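Local coordinates for protein zinc-finger (Saccharomonospora viridis, PDB 3RMQ) that is of unknown function but binds a zinc ion through one histidine and three cysteines and belongs to a zinc-finger family, at residues I77-I91 with F102-V114. The protein carries 1 engineered substitution. Numbering follows the deposited sequence.
Sequences ISDLAHRFDWSPALI and FGEVVELTGARMV
T109 lies squarely over the indole of W86: its CB sits 3.6 Å from the centroid of the five-membered ring and 4° off the ring normal, a CH-pi contact, while CG2 covers the middle of the same face. With OG1 between the backbone N and the carbonyl carbon (chi1 59°), the threonine donates to V106 O and accepts from A111 N, an ST turn; these bonds, internal to 102-114, are consistent with the rotation that sets CG2 over the ring. Within 77-91, W86 NE1 donates to A81 O at 3.0 Å, nearly straight and in the ring plane; F84 N reaches that oxygen from the opposite face of its carbonyl plane.

Two side chains, S78 and R112, make the hydrogen bonds that cross the contact. S78 OG donates to L108 O at 3.0 Å, near the C-terminal end of helix 102-109. R112 grips W86 O end-on with both NH1 (3.1 Å) and NH2, and NH1 also donates to A111 O, from above that carbonyl plane; together these bonds fix the guanidinium, and I91 CD1 lies over one of its faces, toward the rim.

Apolar contacts fill the remainder. A111 CB abuts W86 CB at 3.5 Å, and L108 CD2 touches A81 CB and I77 CG2. I91 divides its branches, CG2 meeting V105, V106 and CZ of F102 (3.9 Å), CD1 meeting A111 and R112. H82 CE1 comes within 3.3 Å of G110 CA, where the chain leaves the helix at positive phi.

Helix 77-81, the later part of helix 74-81, runs at 61° to helix 102-109. W86, in the connection to helix 88-97, also touches L94 of that helix, while I77 and A81 rest on I64 of helix 60-69; the W86 side chain lies about 10 Å from the zinc ion.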
loop_
_atom_site.group_PDB
_atom_site.type_symbol
_atom_site.label_atom_id
_atom_site.label_comp_id
_atom_site.label_asym_id
_atom_site.label_seq_id
_atom_site.Cartn_x
_atom_site.Cartn_y
_atom_site.Cartn_z
ATOM N N ILE A 77 12.988 5.290 2.183
ATOM C CA ILE A 77 11.689 5.076 1.552
ATOM C C ILE A 77 11.899 5.119 0.016
ATOM O O ILE A 77 11.311 4.347 -0.727
ATOM C CB ILE A 77 10.642 6.115 2.024
ATOM C CG1 ILE A 77 10.405 5.997 3.529
ATOM C CG2 ILE A 77 9.334 5.903 1.314
ATOM C CD1 ILE A 77 9.457 7.056 4.092
ATOM N N SER A 78 12.770 6.007 -0.439
ATOM C CA SER A 78 12.987 6.152 -1.857
ATOM C C SER A 78 13.542 4.858 -2.445
ATOM O O SER A 78 13.054 4.403 -3.483
ATOM C CB SER A 78 13.913 7.317 -2.143
ATOM O OG SER A 78 13.999 7.484 -3.530
ATOM N N ASP A 79 14.536 4.259 -1.780
ATOM C CA ASP A 79 15.113 2.974 -2.212
ATOM C C ASP A 79 14.058 1.885 -2.344
ATOM O O ASP A 79 14.080 1.096 -3.273
ATOM C CB ASP A 79 16.166 2.493 -1.218
ATOM C CG ASP A 79 17.443 3.282 -1.314
ATOM O OD1 ASP A 79 17.616 3.997 -2.335
ATOM O OD2 ASP A 79 18.270 3.186 -0.372
ATOM N N LEU A 80 13.136 1.862 -1.392
ATOM C CA LEU A 80 12.035 0.916 -1.365
ATOM C C LEU A 80 11.129 1.086 -2.608
ATOM O O LEU A 80 10.740 0.121 -3.271
ATOM C CB LEU A 80 11.232 1.212 -0.087
ATOM C CG LEU A 80 10.020 0.375 0.249
ATOM C CD1 LEU A 80 10.469 -1.093 0.356
ATOM C CD2 LEU A 80 9.368 0.868 1.571
ATOM N N ALA A 81 10.789 2.330 -2.911
ATOM C CA ALA A 81 9.777 2.636 -3.932
ATOM C C ALA A 81 10.292 2.234 -5.298
ATOM O O ALA A 81 9.524 1.949 -6.222
ATOM C CB ALA A 81 9.453 4.116 -3.920
ATOM N N HIS A 82 11.613 2.195 -5.419
ATOM C CA HIS A 82 12.210 1.986 -6.704
ATOM C C HIS A 82 11.847 0.630 -7.252
ATOM O O HIS A 82 11.917 0.437 -8.450
ATOM C CB HIS A 82 13.723 2.222 -6.662
ATOM C CG HIS A 82 14.096 3.660 -6.863
ATOM N ND1 HIS A 82 13.462 4.692 -6.198
ATOM C CD2 HIS A 82 15.013 4.243 -7.670
ATOM C CE1 HIS A 82 13.983 5.845 -6.576
ATOM N NE2 HIS A 82 14.925 5.602 -7.470
ATOM N N ARG A 83 11.393 -0.303 -6.423
ATOM C CA ARG A 83 11.081 -1.616 -6.979
ATOM C C ARG A 83 9.650 -1.826 -7.485
ATOM O O ARG A 83 9.304 -2.930 -7.919
ATOM C CB ARG A 83 11.438 -2.698 -5.976
ATOM C CG ARG A 83 10.433 -2.867 -4.905
ATOM C CD ARG A 83 11.121 -3.388 -3.674
ATOM N NE ARG A 83 10.145 -3.930 -2.748
ATOM C CZ ARG A 83 10.447 -4.410 -1.555
ATOM N NH1 ARG A 83 9.481 -4.882 -0.775
ATOM N NH2 ARG A 83 11.711 -4.407 -1.142
ATOM N N PHE A 84 8.809 -0.791 -7.452
ATOM C CA PHE A 84 7.448 -0.893 -8.007
ATOM C C PHE A 84 7.307 -0.141 -9.332
ATOM O O PHE A 84 8.113 0.739 -9.632
ATOM C CB PHE A 84 6.436 -0.318 -6.996
ATOM C CG PHE A 84 6.431 -1.042 -5.697
ATOM C CD1 PHE A 84 5.920 -2.318 -5.631
ATOM C CD2 PHE A 84 6.902 -0.444 -4.537
ATOM C CE1 PHE A 84 5.894 -3.006 -4.434
ATOM C CE2 PHE A 84 6.899 -1.118 -3.342
ATOM C CZ PHE A 84 6.381 -2.408 -3.282
ATOM N N ASP A 85 6.268 -0.480 -10.095
ATOM C CA ASP A 85 5.838 0.304 -11.254
ATOM C C ASP A 85 4.774 1.314 -10.802
ATOM O O ASP A 85 3.848 0.961 -10.102
ATOM C CB ASP A 85 5.268 -0.624 -12.330
ATOM C CG ASP A 85 6.290 -1.670 -12.808
ATOM O OD1 ASP A 85 7.515 -1.409 -12.694
ATOM O OD2 ASP A 85 5.869 -2.753 -13.285
ATOM N N TRP A 86 4.920 2.561 -11.206
ATOM C CA TRP A 86 4.114 3.645 -10.679
ATOM C C TRP A 86 3.291 4.346 -11.772
ATOM O O TRP A 86 3.815 5.145 -12.564
ATOM C CB TRP A 86 5.018 4.676 -10.036
ATOM C CG TRP A 86 5.659 4.202 -8.774
ATOM C CD1 TRP A 86 6.911 3.654 -8.612
ATOM C CD2 TRP A 86 5.078 4.272 -7.502
ATOM N NE1 TRP A 86 7.131 3.380 -7.280
ATOM C CE2 TRP A 86 6.023 3.763 -6.570
ATOM C CE3 TRP A 86 3.855 4.721 -7.039
ATOM C CZ2 TRP A 86 5.741 3.661 -5.217
ATOM C CZ3 TRP A 86 3.584 4.650 -5.686
ATOM C CH2 TRP A 86 4.523 4.113 -4.789
ATOM N N SER A 87 2.004 4.044 -11.813
ATOM C CA SER A 87 1.108 4.675 -12.762
ATOM C C SER A 87 0.641 6.011 -12.201
ATOM O O SER A 87 0.823 6.283 -11.022
ATOM C CB SER A 87 -0.095 3.794 -12.985
ATOM O OG SER A 87 -0.834 3.756 -11.791
ATOM N N PRO A 88 0.030 6.853 -13.053
ATOM C CA PRO A 88 -0.455 8.132 -12.534
ATOM C C PRO A 88 -1.493 7.901 -11.443
ATOM O O PRO A 88 -1.552 8.669 -10.502
ATOM C CB PRO A 88 -1.078 8.814 -13.775
ATOM C CG PRO A 88 -0.323 8.247 -14.921
ATOM C CD PRO A 88 -0.007 6.798 -14.529
ATOM N N ALA A 89 -2.285 6.840 -11.545
ATOM C CA ALA A 89 -3.267 6.556 -10.526
ATOM C C ALA A 89 -2.572 6.319 -9.190
ATOM O O ALA A 89 -3.012 6.822 -8.162
ATOM C CB ALA A 89 -4.116 5.308 -10.915
ATOM N N LEU A 90 -1.499 5.533 -9.205
ATOM C CA LEU A 90 -0.793 5.215 -7.946
ATOM C C LEU A 90 -0.044 6.392 -7.380
ATOM O O LEU A 90 -0.055 6.612 -6.191
ATOM C CB LEU A 90 0.199 4.076 -8.142
ATOM C CG LEU A 90 -0.545 2.766 -8.408
ATOM C CD1 LEU A 90 0.403 1.725 -8.936
ATOM C CD2 LEU A 90 -1.138 2.312 -7.076
ATOM N N ILE A 91 0.633 7.143 -8.241
ATOM C CA ILE A 91 1.420 8.290 -7.796
ATOM C C ILE A 91 0.503 9.330 -7.204
ATOM O O ILE A 91 0.796 9.896 -6.157
ATOM C CB ILE A 91 2.260 8.896 -8.961
ATOM C CG1 ILE A 91 3.227 7.828 -9.508
ATOM C CG2 ILE A 91 3.018 10.138 -8.485
ATOM C CD1 ILE A 91 3.951 8.250 -10.846
ATOM N N PHE A 102 4.003 17.493 -4.557
ATOM C CA PHE A 102 3.775 16.436 -5.524
ATOM C C PHE A 102 5.091 16.071 -6.197
ATOM O O PHE A 102 5.370 14.903 -6.449
ATOM C CB PHE A 102 2.754 16.854 -6.569
ATOM C CG PHE A 102 2.488 15.806 -7.574
ATOM C CD1 PHE A 102 1.655 14.730 -7.268
ATOM C CD2 PHE A 102 3.068 15.883 -8.827
ATOM C CE1 PHE A 102 1.388 13.724 -8.214
ATOM C CE2 PHE A 102 2.837 14.902 -9.785
ATOM C CZ PHE A 102 1.983 13.794 -9.484
ATOM N N GLY A 103 5.914 17.078 -6.471
ATOM C CA GLY A 103 7.200 16.831 -7.094
ATOM C C GLY A 103 8.091 15.983 -6.205
ATOM O O GLY A 103 8.879 15.170 -6.690
ATOM N N GLU A 104 7.984 16.187 -4.896
ATOM C CA GLU A 104 8.771 15.407 -3.958
ATOM C C GLU A 104 8.276 13.971 -3.970
ATOM O O GLU A 104 9.090 13.034 -3.917
ATOM C CB GLU A 104 8.719 16.021 -2.560
ATOM C CG GLU A 104 9.493 17.337 -2.486
ATOM C CD GLU A 104 9.497 17.959 -1.102
ATOM O OE1 GLU A 104 8.430 18.003 -0.458
ATOM O OE2 GLU A 104 10.576 18.411 -0.658
ATOM N N VAL A 105 6.962 13.776 -4.097
ATOM C CA VAL A 105 6.442 12.405 -4.211
ATOM C C VAL A 105 6.967 11.738 -5.482
ATOM O O VAL A 105 7.434 10.596 -5.445
ATOM C CB VAL A 105 4.903 12.366 -4.196
ATOM C CG1 VAL A 105 4.401 10.978 -4.584
ATOM C CG2 VAL A 105 4.397 12.764 -2.820
ATOM N N VAL A 106 6.915 12.439 -6.603
ATOM C CA VAL A 106 7.355 11.842 -7.853
ATOM C C VAL A 106 8.843 11.462 -7.780
ATOM O O VAL A 106 9.219 10.366 -8.175
ATOM C CB VAL A 106 7.063 12.740 -9.047
ATOM C CG1 VAL A 106 7.610 12.114 -10.331
ATOM C CG2 VAL A 106 5.550 12.954 -9.182
ATOM N N GLU A 107 9.679 12.345 -7.250
ATOM C CA GLU A 107 11.105 12.047 -7.094
ATOM C C GLU A 107 11.339 10.834 -6.193
ATOM O O GLU A 107 12.155 9.955 -6.506
ATOM C CB GLU A 107 11.841 13.289 -6.591
ATOM C CG GLU A 107 11.880 14.349 -7.690
ATOM C CD GLU A 107 12.522 15.667 -7.284
ATOM O OE1 GLU A 107 13.043 15.769 -6.148
ATOM O OE2 GLU A 107 12.501 16.605 -8.119
ATOM N N LEU A 108 10.584 10.764 -5.100
ATOM C CA LEU A 108 10.658 9.647 -4.167
ATOM C C LEU A 108 10.441 8.298 -4.877
ATOM O O LEU A 108 11.186 7.333 -4.658
ATOM C CB LEU A 108 9.600 9.866 -3.066
ATOM C CG LEU A 108 9.420 8.868 -1.923
ATOM C CD1 LEU A 108 8.693 9.537 -0.771
ATOM C CD2 LEU A 108 8.659 7.638 -2.389
ATOM N N THR A 109 9.431 8.229 -5.744
ATOM C CA THR A 109 9.074 6.970 -6.364
ATOM C C THR A 109 10.157 6.505 -7.323
ATOM O O THR A 109 10.231 5.321 -7.625
ATOM C CB THR A 109 7.767 7.066 -7.170
ATOM O OG1 THR A 109 7.920 8.066 -8.194
ATOM C CG2 THR A 109 6.571 7.393 -6.260
ATOM N N GLY A 110 10.976 7.429 -7.835
ATOM C CA GLY A 110 11.917 7.073 -8.882
ATOM C C GLY A 110 11.176 6.660 -10.150
ATOM O O GLY A 110 11.719 5.957 -11.000
ATOM N N ALA A 111 9.926 7.088 -10.278
ATOM C CA ALA A 111 9.036 6.557 -11.327
ATOM C C ALA A 111 9.267 7.138 -12.727
ATOM O O ALA A 111 8.855 6.522 -13.732
ATOM C CB ALA A 111 7.590 6.800 -10.944
ATOM N N ARG A 112 9.882 8.314 -12.801
ATOM C CA ARG A 112 10.054 9.004 -14.081
ATOM C C ARG A 112 11.517 9.433 -14.215
ATOM O O ARG A 112 11.849 10.426 -14.869
ATOM C CB ARG A 112 9.124 10.206 -14.181
ATOM C CG ARG A 112 7.636 9.868 -14.111
ATOM C CD ARG A 112 7.126 9.065 -15.339
ATOM N NE ARG A 112 5.681 8.809 -15.258
ATOM C CZ ARG A 112 5.127 7.710 -14.726
ATOM N NH1 ARG A 112 5.889 6.727 -14.233
ATOM N NH2 ARG A 112 3.816 7.610 -14.659
HETATM N N MSE A 113 12.387 8.654 -13.587
HETATM C CA MSE A 113 13.819 8.885 -13.652
HETATM C C MSE A 113 14.518 7.597 -14.082
HETATM O O MSE A 113 14.223 6.523 -13.543
HETATM C CB MSE A 113 14.328 9.304 -12.279
HETATM C CG MSE A 113 13.820 10.648 -11.816
HETATM SE SE MSE A 113 14.232 10.895 -9.940
HETATM C CE MSE A 113 15.442 9.377 -9.680
ATOM N N VAL A 114 15.444 7.704 -15.037
ATOM C CA VAL A 114 16.195 6.546 -15.534
ATOM C C VAL A 114 17.321 6.144 -14.577
ATOM O O VAL A 114 17.128 5.348 -13.657
ATOM C CB VAL A 114 16.824 6.836 -16.899
ATOM C CG1 VAL A 114 17.843 7.965 -16.774
ATOM C CG2 VAL A 114 17.471 5.580 -17.454
HETATM O O HOH W 1 10.353 3.347 -9.490
#